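PDB 1VPV: fatty acid-binding protein TM_1468, which binds long-chain fatty acids such as palmitate and may take part in lipid transport or fatty acid metabolism. Local coordinates for residues S71-T75 / Y181-G185; L103-L107 / N209-I213; Y111-V115 / Y126-T130; K171-V176 / T288-I293; V244-A249 / E271-M276. All coordinates share one frame; numbering follows the deposited sequence.

Interaction 1 (S71-T75 / Y181-G185); sequences SVPKT and YLVKG. With PLM (palmitic acid), chain D.
V72 points its side chain at the helix 180-185 and divides its two methyl groups between Y181 and K184. V72 CG2 reaches Y181 CE2 at 3.5 Å, approaching the phenol ring at a slant. The two side chains run askew rather than stacking. The other branch, CG1, anti to the backbone N (chi1 168°), lies with CB along the methylenes of K184, where V72 CB is 3.9 Å from K184 CD. The valine and the lysine lie alongside, their ends running opposite ways. K184 leaves the helix with CG pointing directly away from its own backbone N (chi1 -179°). Its extended chain carries K184 CE to 3.1 Å from the carbonyl oxygen V72 O, and a bend at the last torsion turns NZ aside toward K74.

Beyond this point K74 arrives across K184, roughly perpendicular to it, and K74 NZ is modelled 3.0 Å from K184 NZ. Two ammonium groups so close would probably repel each other, so the pair adds no attraction of its own, and what joins the segments is apolar and van der Waals contact near the surface.

One residue farther on, T75 turns to the ligand: its hydroxyl OG1 donates a hydrogen bond to palmitate O2 at 2.7 Å and is also hydrogen-bonded to H283 NE2, while S108 OG forms a further bond to the fatty acid. The loop leading into strand 74-76 thus packs on helix 180-185, beside the carboxylate-binding end of the DegV fatty acid site.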
# COMPACT_ATOMS: atom_id res chain seq x y z
N SER A 71 -24.41 2.95 0.07
CA SER A 71 -23.57 4.12 -0.18
C SER A 71 -22.10 3.73 -0.12
O SER A 71 -21.77 2.62 0.28
CB SER A 71 -23.88 5.27 0.81
OG SER A 71 -23.43 4.97 2.13
N VAL A 72 -21.22 4.65 -0.55
CA VAL A 72 -19.79 4.44 -0.45
C VAL A 72 -19.27 5.46 0.56
O VAL A 72 -19.53 6.62 0.46
CB VAL A 72 -19.12 4.60 -1.83
CG1 VAL A 72 -17.61 4.68 -1.71
CG2 VAL A 72 -19.49 3.42 -2.71
N PRO A 73 -18.49 5.03 1.55
CA PRO A 73 -18.12 6.02 2.55
C PRO A 73 -16.94 6.86 2.06
O PRO A 73 -16.36 6.59 1.01
CB PRO A 73 -17.68 5.17 3.73
CG PRO A 73 -17.24 3.90 3.15
CD PRO A 73 -17.90 3.71 1.82
N LYS A 74 -16.57 7.83 2.89
CA LYS A 74 -15.38 8.63 2.72
C LYS A 74 -14.31 8.18 3.72
O LYS A 74 -14.58 7.43 4.64
CB LYS A 74 -15.74 10.10 2.96
CG LYS A 74 -16.95 10.55 2.14
CD LYS A 74 -17.09 12.09 2.02
CE LYS A 74 -18.37 12.53 1.24
NZ LYS A 74 -18.72 11.69 0.05
N THR A 75 -13.10 8.70 3.57
CA THR A 75 -11.97 8.32 4.39
C THR A 75 -11.32 9.57 4.99
O THR A 75 -11.44 10.65 4.43
CB THR A 75 -10.90 7.53 3.54
OG1 THR A 75 -10.39 8.38 2.49
CG2 THR A 75 -11.51 6.28 2.93
N TYR A 181 -15.69 4.45 -8.08
CA TYR A 181 -15.15 4.49 -6.73
C TYR A 181 -13.97 5.44 -6.62
O TYR A 181 -13.95 6.34 -5.76
CB TYR A 181 -14.74 3.10 -6.30
CG TYR A 181 -15.89 2.16 -5.92
CD1 TYR A 181 -16.49 1.34 -6.85
CD2 TYR A 181 -16.30 2.04 -4.60
CE1 TYR A 181 -17.50 0.46 -6.48
CE2 TYR A 181 -17.30 1.17 -4.23
CZ TYR A 181 -17.90 0.40 -5.16
OH TYR A 181 -18.89 -0.44 -4.80
N LEU A 182 -12.99 5.28 -7.50
CA LEU A 182 -11.85 6.20 -7.52
C LEU A 182 -12.28 7.65 -7.76
O LEU A 182 -11.80 8.58 -7.10
CB LEU A 182 -10.83 5.77 -8.57
CG LEU A 182 -9.93 4.61 -8.14
CD1 LEU A 182 -9.14 4.11 -9.33
CD2 LEU A 182 -8.96 5.12 -7.08
N VAL A 183 -13.21 7.83 -8.69
CA VAL A 183 -13.69 9.16 -8.98
C VAL A 183 -14.36 9.73 -7.74
O VAL A 183 -14.08 10.88 -7.40
CB VAL A 183 -14.60 9.22 -10.22
CG1 VAL A 183 -15.21 10.60 -10.36
CG2 VAL A 183 -13.78 8.92 -11.50
N LYS A 184 -15.19 8.95 -7.03
CA LYS A 184 -15.82 9.48 -5.83
C LYS A 184 -14.80 9.77 -4.76
O LYS A 184 -14.96 10.72 -4.00
CB LYS A 184 -16.87 8.55 -5.23
CG LYS A 184 -17.55 9.13 -3.96
CD LYS A 184 -18.47 8.15 -3.29
CE LYS A 184 -18.71 8.50 -1.81
NZ LYS A 184 -19.71 9.53 -1.71
N GLY A 185 -13.80 8.92 -4.65
CA GLY A 185 -12.73 9.13 -3.67
C GLY A 185 -11.92 10.44 -3.82
O GLY A 185 -11.42 10.95 -2.83
C1 PLM D . -7.11 9.59 3.48
O1 PLM D . -6.25 10.40 3.93
O2 PLM D . -8.36 9.79 3.63
C2 PLM D . -6.61 8.35 2.78
C3 PLM D . -6.72 8.48 1.27
C4 PLM D . -6.35 7.16 0.60
C5 PLM D . -6.54 7.30 -0.90
C6 PLM D . -6.19 6.03 -1.64
C7 PLM D . -6.32 6.18 -3.15
C8 PLM D . -6.37 4.82 -3.84
C9 PLM D . -5.00 4.17 -3.87
CA PLM D . -5.06 2.78 -4.48
CB PLM D . -3.65 2.21 -4.64
CC PLM D . -3.72 0.72 -4.96
CD PLM D . -2.33 0.14 -5.31
CE PLM D . -2.35 -1.38 -5.41
CF PLM D . -1.04 -1.95 -5.93
CG PLM D . 0.00 -2.12 -4.82

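Interaction 2 (L103-L107 / N209-I213); sequences LSSKL and NGELI. With PLM (palmitic acid), chain D.
K106 NZ bonds to two oxygens of the facing turn. It donates to the backbone oxygen N209 O at 2.6 Å, meeting that carbonyl almost end-on (C=O...N angle 172°), and forms a longer salt bridge of 3.2 Å to E211 OE2, reached on the anti side of the carboxylate and 22° out of its plane. Successive bends in the lysine chain, beginning at chi2 (-82°), curl the amino group round to the turn. S104 OG gives the second link, donating to G210 O at 2.8 Å in the carbonyl plane, on a lone pair. The same hydroxyl accepts from K106 N, also at 2.8 Å, so this buried oxygen is held from both segments.

Around these bonds the packing is modest. K106 CB rests 3.3 Å from G210 O, and L107 brings CG to 3.6 Å from the same oxygen. On the ligand side, L212 CD1 and L103 CD1 both lie close to the palmitate chain.

S104 to K106 form an ST turn, whereas N209 and G210, with positive phi at both residues, make the two-residue type I' turn of the beta-hairpin 201-208/211-219. The contact thus fastens a hairpin tip to the loop after strand 97-102, beside the fatty acid site.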
# COMPACT_ATOMS: atom_id res chain seq x y z
N LEU A 103 1.76 6.45 3.12
CA LEU A 103 1.32 6.65 1.74
C LEU A 103 1.65 8.08 1.22
O LEU A 103 1.87 9.02 1.99
CB LEU A 103 -0.17 6.31 1.57
CG LEU A 103 -1.21 7.32 1.99
CD1 LEU A 103 -2.49 7.05 1.26
CD2 LEU A 103 -1.44 7.38 3.50
N SER A 104 1.69 8.19 -0.09
CA SER A 104 2.03 9.43 -0.78
C SER A 104 1.41 10.67 -0.15
O SER A 104 0.19 10.74 0.07
CB SER A 104 1.58 9.35 -2.23
OG SER A 104 1.63 10.66 -2.81
N SER A 105 2.24 11.67 0.07
CA SER A 105 1.77 12.95 0.55
C SER A 105 0.84 13.63 -0.45
O SER A 105 0.19 14.62 -0.13
CB SER A 105 2.96 13.91 0.79
OG SER A 105 3.68 14.12 -0.42
N LYS A 106 0.82 13.11 -1.67
CA LYS A 106 -0.03 13.67 -2.73
C LYS A 106 -1.43 13.11 -2.66
O LYS A 106 -2.32 13.68 -3.25
CB LYS A 106 0.54 13.34 -4.11
CG LYS A 106 2.00 13.65 -4.25
CD LYS A 106 2.25 15.07 -4.55
CE LYS A 106 3.49 15.21 -5.39
NZ LYS A 106 3.33 14.37 -6.61
N LEU A 107 -1.61 11.97 -1.99
CA LEU A 107 -2.91 11.31 -1.87
C LEU A 107 -3.57 11.56 -0.51
O LEU A 107 -4.75 11.33 -0.36
CB LEU A 107 -2.77 9.80 -2.11
CG LEU A 107 -2.18 9.34 -3.47
CD1 LEU A 107 -2.15 7.86 -3.56
CD2 LEU A 107 -2.91 9.90 -4.71
N ASN A 209 5.29 9.30 -9.40
CA ASN A 209 5.54 10.52 -8.64
C ASN A 209 4.50 10.82 -7.57
O ASN A 209 4.14 12.00 -7.37
CB ASN A 209 5.60 11.70 -9.62
CG ASN A 209 6.72 11.56 -10.61
OD1 ASN A 209 6.54 11.84 -11.80
ND2 ASN A 209 7.88 11.09 -10.15
N GLY A 210 3.98 9.77 -6.91
CA GLY A 210 3.01 9.95 -5.84
C GLY A 210 1.59 10.16 -6.29
O GLY A 210 0.69 10.30 -5.46
N GLU A 211 1.34 10.10 -7.60
CA GLU A 211 -0.01 10.29 -8.10
C GLU A 211 -0.61 9.07 -8.79
O GLU A 211 0.12 8.22 -9.33
CB GLU A 211 0.01 11.46 -9.08
CG GLU A 211 0.22 12.80 -8.40
CD GLU A 211 0.57 13.87 -9.39
OE1 GLU A 211 0.12 13.79 -10.55
OE2 GLU A 211 1.32 14.80 -9.00
N LEU A 212 -1.95 9.00 -8.82
CA LEU A 212 -2.66 7.90 -9.50
C LEU A 212 -2.89 8.20 -10.96
O LEU A 212 -3.51 9.19 -11.29
CB LEU A 212 -4.04 7.63 -8.90
CG LEU A 212 -4.13 6.68 -7.75
CD1 LEU A 212 -5.63 6.54 -7.34
CD2 LEU A 212 -3.49 5.35 -8.15
N ILE A 213 -2.42 7.31 -11.82
CA ILE A 213 -2.48 7.53 -13.24
C ILE A 213 -3.15 6.35 -13.95
O ILE A 213 -2.56 5.27 -14.05
CB ILE A 213 -1.08 7.70 -13.80
CG1 ILE A 213 -0.26 8.64 -12.89
CG2 ILE A 213 -1.15 8.17 -15.30
CD1 ILE A 213 -0.72 10.08 -12.86
C1 PLM D . -7.11 9.59 3.48
O1 PLM D . -6.25 10.40 3.93
O2 PLM D . -8.36 9.79 3.63
C2 PLM D . -6.61 8.35 2.78
C3 PLM D . -6.72 8.48 1.27
C4 PLM D . -6.35 7.16 0.60
C5 PLM D . -6.54 7.30 -0.90
C6 PLM D . -6.19 6.03 -1.64
C7 PLM D . -6.32 6.18 -3.15
C8 PLM D . -6.37 4.82 -3.84
C9 PLM D . -5.00 4.17 -3.87
CA PLM D . -5.06 2.78 -4.48
CB PLM D . -3.65 2.21 -4.64
CC PLM D . -3.72 0.72 -4.96
CD PLM D . -2.33 0.14 -5.31
CE PLM D . -2.35 -1.38 -5.41
CF PLM D . -1.04 -1.95 -5.93
CG PLM D . 0.00 -2.12 -4.82

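Interaction 3 (Y111-V115 / Y126-T130); sequences YNSAV and YVVDT
V127 carries most of the strand's side of this contact, which packs helix 110-118 against strand 125-129 in a beta-alpha-beta unit begun by strand 97-102. The helix and strand segments run nearly antiparallel, 168° between their directions, with axes 8.9 Å apart.

V127 sets its two methyls to different neighbours. CG1, anti to the backbone N (chi1 -168°), fits between Y111 CD1 at 3.8 Å and A114 CB at 3.9 Å, two residues on the inner side of the helix. Its CB and CG2 meet V115 instead, with V127 CB 3.9 Å from V115 CG2. V128 turns its side chain away from the helix toward L158 of helix 154-166, so that helices cover both sides of the strand.

D129 then meets the tyrosine obliquely: Y111 CE1 approaches D129 CB at 3.7 Å. The aspartate's polar end is engaged elsewhere, with OD1 bonded to L131 N and OD2 probably hydrogen-bonded to S105 OG, though the modelled separation is short, so it is the methylene of the side chain that meets the ring.

Within the helix, Y111 is backed by the residue one turn on: V115 CG2 lies 3.6 Å above one face of the phenol ring, nearer the rim than the centre.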
# COMPACT_ATOMS: atom_id res chain seq x y z
N TYR A 111 0.96 11.78 5.92
CA TYR A 111 2.34 12.21 6.06
C TYR A 111 2.41 13.48 6.88
O TYR A 111 3.29 13.61 7.76
CB TYR A 111 3.00 12.40 4.69
CG TYR A 111 4.35 13.05 4.76
CD1 TYR A 111 5.50 12.31 4.98
CD2 TYR A 111 4.50 14.44 4.59
CE1 TYR A 111 6.74 12.91 5.04
CE2 TYR A 111 5.73 15.05 4.66
CZ TYR A 111 6.85 14.27 4.89
OH TYR A 111 8.08 14.86 4.95
N ASN A 112 1.50 14.43 6.63
CA ASN A 112 1.53 15.66 7.40
C ASN A 112 1.32 15.41 8.88
O ASN A 112 2.09 15.92 9.68
CB ASN A 112 0.55 16.71 6.84
CG ASN A 112 1.13 17.45 5.62
OD1 ASN A 112 2.31 17.29 5.28
ND2 ASN A 112 0.29 18.24 4.96
N SER A 113 0.31 14.60 9.22
CA SER A 113 -0.00 14.30 10.61
C SER A 113 1.19 13.67 11.33
O SER A 113 1.57 14.08 12.45
CB SER A 113 -1.18 13.35 10.70
OG SER A 113 -2.38 14.02 10.52
N ALA A 114 1.77 12.69 10.66
CA ALA A 114 2.89 11.92 11.20
C ALA A 114 4.06 12.83 11.50
O ALA A 114 4.71 12.66 12.54
CB ALA A 114 3.32 10.83 10.22
N VAL A 115 4.32 13.78 10.61
CA VAL A 115 5.45 14.71 10.76
C VAL A 115 5.18 15.67 11.87
O VAL A 115 6.08 15.98 12.65
CB VAL A 115 5.79 15.49 9.45
CG1 VAL A 115 6.79 16.62 9.72
CG2 VAL A 115 6.37 14.57 8.43
N TYR A 126 11.54 9.29 12.33
CA TYR A 126 11.87 9.63 10.96
C TYR A 126 10.70 9.24 10.06
O TYR A 126 10.30 8.09 10.04
CB TYR A 126 13.11 8.88 10.57
CG TYR A 126 14.32 9.35 11.33
CD1 TYR A 126 15.12 10.37 10.84
CD2 TYR A 126 14.69 8.75 12.52
CE1 TYR A 126 16.25 10.79 11.54
CE2 TYR A 126 15.80 9.16 13.22
CZ TYR A 126 16.57 10.18 12.73
OH TYR A 126 17.67 10.61 13.44
N VAL A 127 10.16 10.20 9.34
CA VAL A 127 8.99 9.96 8.54
C VAL A 127 9.33 9.98 7.07
O VAL A 127 9.84 10.96 6.59
CB VAL A 127 7.90 11.02 8.77
CG1 VAL A 127 6.57 10.53 8.12
CG2 VAL A 127 7.71 11.29 10.25
N VAL A 128 9.04 8.88 6.39
CA VAL A 128 9.33 8.75 4.97
C VAL A 128 8.04 8.79 4.16
O VAL A 128 7.11 7.96 4.38
CB VAL A 128 10.07 7.44 4.67
CG1 VAL A 128 10.33 7.28 3.17
CG2 VAL A 128 11.38 7.44 5.39
N ASP A 129 7.98 9.78 3.27
CA ASP A 129 6.94 9.91 2.24
C ASP A 129 7.23 8.91 1.12
O ASP A 129 7.99 9.22 0.22
CB ASP A 129 6.92 11.35 1.64
CG ASP A 129 5.73 11.56 0.64
OD1 ASP A 129 4.96 10.61 0.41
OD2 ASP A 129 5.55 12.69 0.09
N THR A 130 6.60 7.74 1.14
CA THR A 130 6.91 6.71 0.17
C THR A 130 6.49 7.05 -1.26
O THR A 130 6.93 6.36 -2.17
CB THR A 130 6.19 5.39 0.46
OG1 THR A 130 4.79 5.61 0.44
CG2 THR A 130 6.60 4.85 1.79

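Interaction 4 (K171-V176 / T288-I293); sequences KAIFYV and TVGFGI. With PLM (palmitic acid), chain D.
I173 O accepts the shortest bond of the contact, from F291 N at 2.8 Å, and G290 CA comes up beside it at 3.2 Å. The bond belongs to an antiparallel pair formed by strands 170-176 and 289-295, the two middle strands of the six-stranded mixed sheet. Both N-H groups and both carbonyls of each hydrogen-bonded pair, K171-I293, I173-F291 and Y175-V289, are used, giving six backbone bonds in all.

The two faces differ sharply. On one, Y175 lays its ring over V289, whose CB stands 3.8 Å above the ring plane, displaced from the centre, in a CH-pi contact. Beside them I173 and F291 point the same way, with I173 CB 3.8 Å from F291 CE1. Helices 220-232 and 252-263 cover this side, and K171 NZ is drawn off to a salt bridge with D235.

On the other face, A172 and F174 are paired with G292 and G290. The absence of a side chain at G290 lets the backbones come unusually close, F174 CA to G290 CA 3.7 Å. F174 has CG between its backbone N and carbonyl carbon (chi1 67°), which spreads the ring beneath the lipid: palmitate CC sits 3.7 Å above its plane, over the centre. The tail ends here, its terminal methyl CG 3.8 Å from A172 CB and 3.5 Å from G292 N.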
# COMPACT_ATOMS: atom_id res chain seq x y z
N LYS A 171 7.06 -0.33 -7.12
CA LYS A 171 5.97 0.03 -8.03
C LYS A 171 4.64 -0.44 -7.49
O LYS A 171 4.56 -1.43 -6.76
CB LYS A 171 6.22 -0.63 -9.39
CG LYS A 171 7.61 -0.35 -9.93
CD LYS A 171 7.78 -0.95 -11.26
CE LYS A 171 9.15 -0.64 -11.80
NZ LYS A 171 9.26 0.83 -12.06
N ALA A 172 3.60 0.32 -7.83
CA ALA A 172 2.21 -0.06 -7.52
C ALA A 172 1.40 0.01 -8.82
O ALA A 172 1.35 1.07 -9.48
CB ALA A 172 1.64 0.86 -6.49
N ILE A 173 0.83 -1.13 -9.21
CA ILE A 173 0.17 -1.34 -10.51
C ILE A 173 -1.10 -2.19 -10.25
O ILE A 173 -1.04 -3.23 -9.60
CB ILE A 173 1.12 -2.05 -11.48
CG1 ILE A 173 2.39 -1.20 -11.70
CG2 ILE A 173 0.44 -2.36 -12.82
CD1 ILE A 173 3.49 -1.86 -12.52
N PHE A 174 -2.26 -1.74 -10.74
CA PHE A 174 -3.53 -2.40 -10.37
C PHE A 174 -4.64 -2.10 -11.37
O PHE A 174 -4.50 -1.18 -12.21
CB PHE A 174 -3.98 -2.02 -8.93
CG PHE A 174 -4.37 -0.56 -8.76
CD1 PHE A 174 -3.40 0.46 -8.75
CD2 PHE A 174 -5.71 -0.21 -8.58
CE1 PHE A 174 -3.76 1.83 -8.56
CE2 PHE A 174 -6.08 1.12 -8.39
CZ PHE A 174 -5.10 2.16 -8.39
N TYR A 175 -5.71 -2.88 -11.30
CA TYR A 175 -6.91 -2.61 -12.11
C TYR A 175 -8.15 -2.70 -11.27
O TYR A 175 -8.23 -3.51 -10.34
CB TYR A 175 -7.04 -3.51 -13.32
CG TYR A 175 -7.37 -5.00 -13.09
CD1 TYR A 175 -8.65 -5.42 -12.72
CD2 TYR A 175 -6.42 -5.98 -13.32
CE1 TYR A 175 -8.96 -6.74 -12.54
CE2 TYR A 175 -6.73 -7.34 -13.15
CZ TYR A 175 -7.99 -7.69 -12.78
OH TYR A 175 -8.29 -9.00 -12.62
N VAL A 176 -9.10 -1.83 -11.61
CA VAL A 176 -10.42 -1.81 -11.01
C VAL A 176 -11.43 -2.16 -12.09
O VAL A 176 -11.14 -2.05 -13.29
CB VAL A 176 -10.73 -0.41 -10.40
CG1 VAL A 176 -9.74 -0.08 -9.30
CG2 VAL A 176 -10.74 0.66 -11.48
N THR A 288 -11.12 -5.33 -7.08
CA THR A 288 -9.82 -4.81 -7.49
C THR A 288 -8.65 -5.80 -7.29
O THR A 288 -8.62 -6.55 -6.32
CB THR A 288 -9.54 -3.50 -6.74
OG1 THR A 288 -10.54 -2.52 -7.11
CG2 THR A 288 -8.10 -2.93 -7.05
N VAL A 289 -7.70 -5.79 -8.23
CA VAL A 289 -6.54 -6.68 -8.21
C VAL A 289 -5.28 -5.92 -8.63
O VAL A 289 -5.28 -5.14 -9.59
CB VAL A 289 -6.79 -7.91 -9.15
CG1 VAL A 289 -5.49 -8.61 -9.55
CG2 VAL A 289 -7.69 -8.88 -8.49
N GLY A 290 -4.19 -6.12 -7.90
CA GLY A 290 -2.98 -5.41 -8.25
C GLY A 290 -1.77 -6.06 -7.66
O GLY A 290 -1.87 -7.10 -6.97
N PHE A 291 -0.60 -5.47 -7.93
CA PHE A 291 0.56 -5.84 -7.17
C PHE A 291 1.48 -4.70 -6.84
O PHE A 291 1.56 -3.72 -7.58
CB PHE A 291 1.32 -7.02 -7.80
CG PHE A 291 1.54 -6.96 -9.29
CD1 PHE A 291 1.70 -5.77 -9.98
CD2 PHE A 291 1.69 -8.14 -10.00
CE1 PHE A 291 1.91 -5.78 -11.34
CE2 PHE A 291 1.90 -8.14 -11.36
CZ PHE A 291 2.02 -6.98 -12.03
N GLY A 292 2.12 -4.83 -5.67
CA GLY A 292 3.28 -4.02 -5.31
C GLY A 292 4.47 -4.84 -5.73
O GLY A 292 4.55 -6.01 -5.39
N ILE A 293 5.40 -4.23 -6.46
CA ILE A 293 6.55 -4.90 -6.98
C ILE A 293 7.83 -4.25 -6.46
O ILE A 293 7.92 -3.02 -6.46
CB ILE A 293 6.59 -4.82 -8.53
CG1 ILE A 293 5.35 -5.45 -9.18
CG2 ILE A 293 7.85 -5.41 -9.07
CD1 ILE A 293 5.31 -6.91 -9.18
C1 PLM D . -7.11 9.59 3.48
O1 PLM D . -6.25 10.40 3.93
O2 PLM D . -8.36 9.79 3.63
C2 PLM D . -6.61 8.35 2.78
C3 PLM D . -6.72 8.48 1.27
C4 PLM D . -6.35 7.16 0.60
C5 PLM D . -6.54 7.30 -0.90
C6 PLM D . -6.19 6.03 -1.64
C7 PLM D . -6.32 6.18 -3.15
C8 PLM D . -6.37 4.82 -3.84
C9 PLM D . -5.00 4.17 -3.87
CA PLM D . -5.06 2.78 -4.48
CB PLM D . -3.65 2.21 -4.64
CC PLM D . -3.72 0.72 -4.96
CD PLM D . -2.33 0.14 -5.31
CE PLM D . -2.35 -1.38 -5.41
CF PLM D . -1.04 -1.95 -5.93
CG PLM D . 0.00 -2.12 -4.82

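Interaction 5 (V244-A249 / E271-M276); sequences VIGVHA and EIISPM. With PLM (palmitic acid), chain D.
The imidazole of H248 turns toward P275 and I273. P275 CA makes an off-centre CH-pi contact, 4.1 Å from the H248 ring centroid and 30° off its normal, while I273 CG2 approaches CD2 of the histidine obliquely at 3.7 Å. A chi1 of 73° swings the H248 ring toward the neighbouring strand. Its ND1 is hydrogen-bonded to N251 N, which fixes the rotation of the ring and suggests that ND1 serves as acceptor.

The two strands run parallel. M276 N donates to H248 O at 2.7 Å, and S274 N to G246 O at 2.8 Å. On the face away from the histidine, I245 CG2 meets S274 CB at 3.7 Å. Farther along that side, V247 and M276, present as selenomethionine, cross nearly squarely, V247 CG2 lying 3.6 Å from M276 CE. That same methyl of M276 reaches palmitate CE at 3.5 Å.

Strands 241-248 and 267-275, with helix 252-263 between them, form a beta-alpha-beta unit. Backbone bonds set the register of its strands, whereas the groups this contact offers to the lipid, V247 CG2 and M276 CE, are apolar, so their hold on the tail is probably by dispersion and the hydrophobic effect.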
# COMPACT_ATOMS: atom_id res chain seq x y z
N VAL A 244 7.30 -9.52 -4.54
CA VAL A 244 5.93 -9.10 -4.87
C VAL A 244 4.94 -9.31 -3.72
O VAL A 244 4.96 -10.35 -3.05
CB VAL A 244 5.40 -9.95 -6.06
CG1 VAL A 244 4.05 -9.46 -6.52
CG2 VAL A 244 6.37 -9.90 -7.21
N ILE A 245 4.07 -8.33 -3.52
CA ILE A 245 2.86 -8.51 -2.74
C ILE A 245 1.69 -8.39 -3.70
O ILE A 245 1.48 -7.36 -4.27
CB ILE A 245 2.75 -7.45 -1.63
CG1 ILE A 245 3.97 -7.53 -0.72
CG2 ILE A 245 1.46 -7.63 -0.80
CD1 ILE A 245 3.92 -6.51 0.44
N GLY A 246 0.95 -9.48 -3.91
CA GLY A 246 -0.31 -9.42 -4.62
C GLY A 246 -1.39 -8.86 -3.71
O GLY A 246 -1.54 -9.30 -2.55
N VAL A 247 -2.12 -7.85 -4.21
CA VAL A 247 -3.21 -7.26 -3.42
C VAL A 247 -4.53 -7.42 -4.10
O VAL A 247 -4.63 -7.53 -5.32
CB VAL A 247 -3.00 -5.76 -3.09
CG1 VAL A 247 -1.75 -5.57 -2.23
CG2 VAL A 247 -2.92 -4.95 -4.36
N HIS A 248 -5.58 -7.44 -3.28
CA HIS A 248 -6.91 -7.61 -3.78
C HIS A 248 -7.92 -7.07 -2.78
O HIS A 248 -7.72 -7.16 -1.58
CB HIS A 248 -7.15 -9.09 -4.05
CG HIS A 248 -7.31 -9.91 -2.81
ND1 HIS A 248 -8.55 -10.25 -2.29
CD2 HIS A 248 -6.39 -10.43 -1.96
CE1 HIS A 248 -8.38 -10.96 -1.19
NE2 HIS A 248 -7.07 -11.07 -0.96
N ALA A 249 -9.01 -6.53 -3.30
CA ALA A 249 -10.16 -6.17 -2.50
C ALA A 249 -11.20 -7.25 -2.70
O ALA A 249 -12.04 -7.19 -3.60
CB ALA A 249 -10.71 -4.80 -2.95
N GLU A 271 6.90 -14.08 -2.83
CA GLU A 271 5.60 -13.51 -3.00
C GLU A 271 4.68 -13.81 -1.84
O GLU A 271 4.79 -14.84 -1.20
CB GLU A 271 4.96 -14.00 -4.30
CG GLU A 271 4.68 -15.46 -4.35
CD GLU A 271 3.52 -15.82 -5.29
OE1 GLU A 271 2.96 -14.91 -5.94
OE2 GLU A 271 3.17 -17.02 -5.38
N ILE A 272 3.77 -12.89 -1.59
CA ILE A 272 2.74 -13.13 -0.60
C ILE A 272 1.50 -12.33 -1.05
O ILE A 272 1.62 -11.39 -1.81
CB ILE A 272 3.24 -12.72 0.80
CG1 ILE A 272 2.21 -13.04 1.84
CG2 ILE A 272 3.60 -11.21 0.85
CD1 ILE A 272 2.77 -13.07 3.24
N ILE A 273 0.33 -12.77 -0.62
CA ILE A 273 -0.92 -12.11 -0.94
C ILE A 273 -1.40 -11.33 0.28
O ILE A 273 -1.35 -11.84 1.40
CB ILE A 273 -1.98 -13.15 -1.41
CG1 ILE A 273 -1.62 -13.65 -2.81
CG2 ILE A 273 -3.38 -12.54 -1.44
CD1 ILE A 273 -2.39 -14.87 -3.24
N SER A 274 -1.87 -10.11 0.07
CA SER A 274 -2.44 -9.28 1.13
C SER A 274 -3.77 -8.64 0.74
O SER A 274 -3.86 -7.89 -0.25
CB SER A 274 -1.46 -8.17 1.49
OG SER A 274 -1.89 -7.46 2.62
N PRO A 275 -4.81 -8.90 1.52
CA PRO A 275 -6.08 -8.25 1.21
C PRO A 275 -6.00 -6.73 1.42
O PRO A 275 -5.37 -6.27 2.36
CB PRO A 275 -7.05 -8.88 2.19
CG PRO A 275 -6.23 -9.37 3.28
CD PRO A 275 -4.91 -9.75 2.70
N MSE A 276 -6.63 -5.96 0.56
CA MSE A 276 -6.64 -4.51 0.74
C MSE A 276 -7.58 -4.13 1.88
O MSE A 276 -8.70 -4.68 2.02
CB MSE A 276 -7.06 -3.80 -0.55
CG MSE A 276 -6.08 -3.95 -1.66
SE MSE A 276 -6.84 -3.73 -3.51
CE MSE A 276 -5.46 -2.43 -4.25
C1 PLM D . -7.11 9.59 3.48
O1 PLM D . -6.25 10.40 3.93
O2 PLM D . -8.36 9.79 3.63
C2 PLM D . -6.61 8.35 2.78
C3 PLM D . -6.72 8.48 1.27
C4 PLM D . -6.35 7.16 0.60
C5 PLM D . -6.54 7.30 -0.90
C6 PLM D . -6.19 6.03 -1.64
C7 PLM D . -6.32 6.18 -3.15
C8 PLM D . -6.37 4.82 -3.84
C9 PLM D . -5.00 4.17 -3.87
CA PLM D . -5.06 2.78 -4.48
CB PLM D . -3.65 2.21 -4.64
CC PLM D . -3.72 0.72 -4.96
CD PLM D . -2.33 0.14 -5.31
CE PLM D . -2.35 -1.38 -5.41
CF PLM D . -1.04 -1.95 -5.93
CG PLM D . 0.00 -2.12 -4.82

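In the fold
Interactions 4 and 5 are buried and belong to one mixed sheet, where strands 289-295 and 241-248 are neighbours joined by backbone bonds such as V247 N to G290 O. One pairs strands antiparallel, the other parallel. Interaction 2 is partly buried and relies on side chain-to-backbone bonds and a salt bridge, linking the edge hairpin of that sheet to a loop of the other sheet. Interactions 1 and 3 lie nearer the surface and rest on apolar contact. Palmitate touches all but interaction 3: its carboxylate is bonded beside interaction 1, its chain passes interaction 2, where L212 also meets L182 and F174, and its tail ends at interactions 4 and 5.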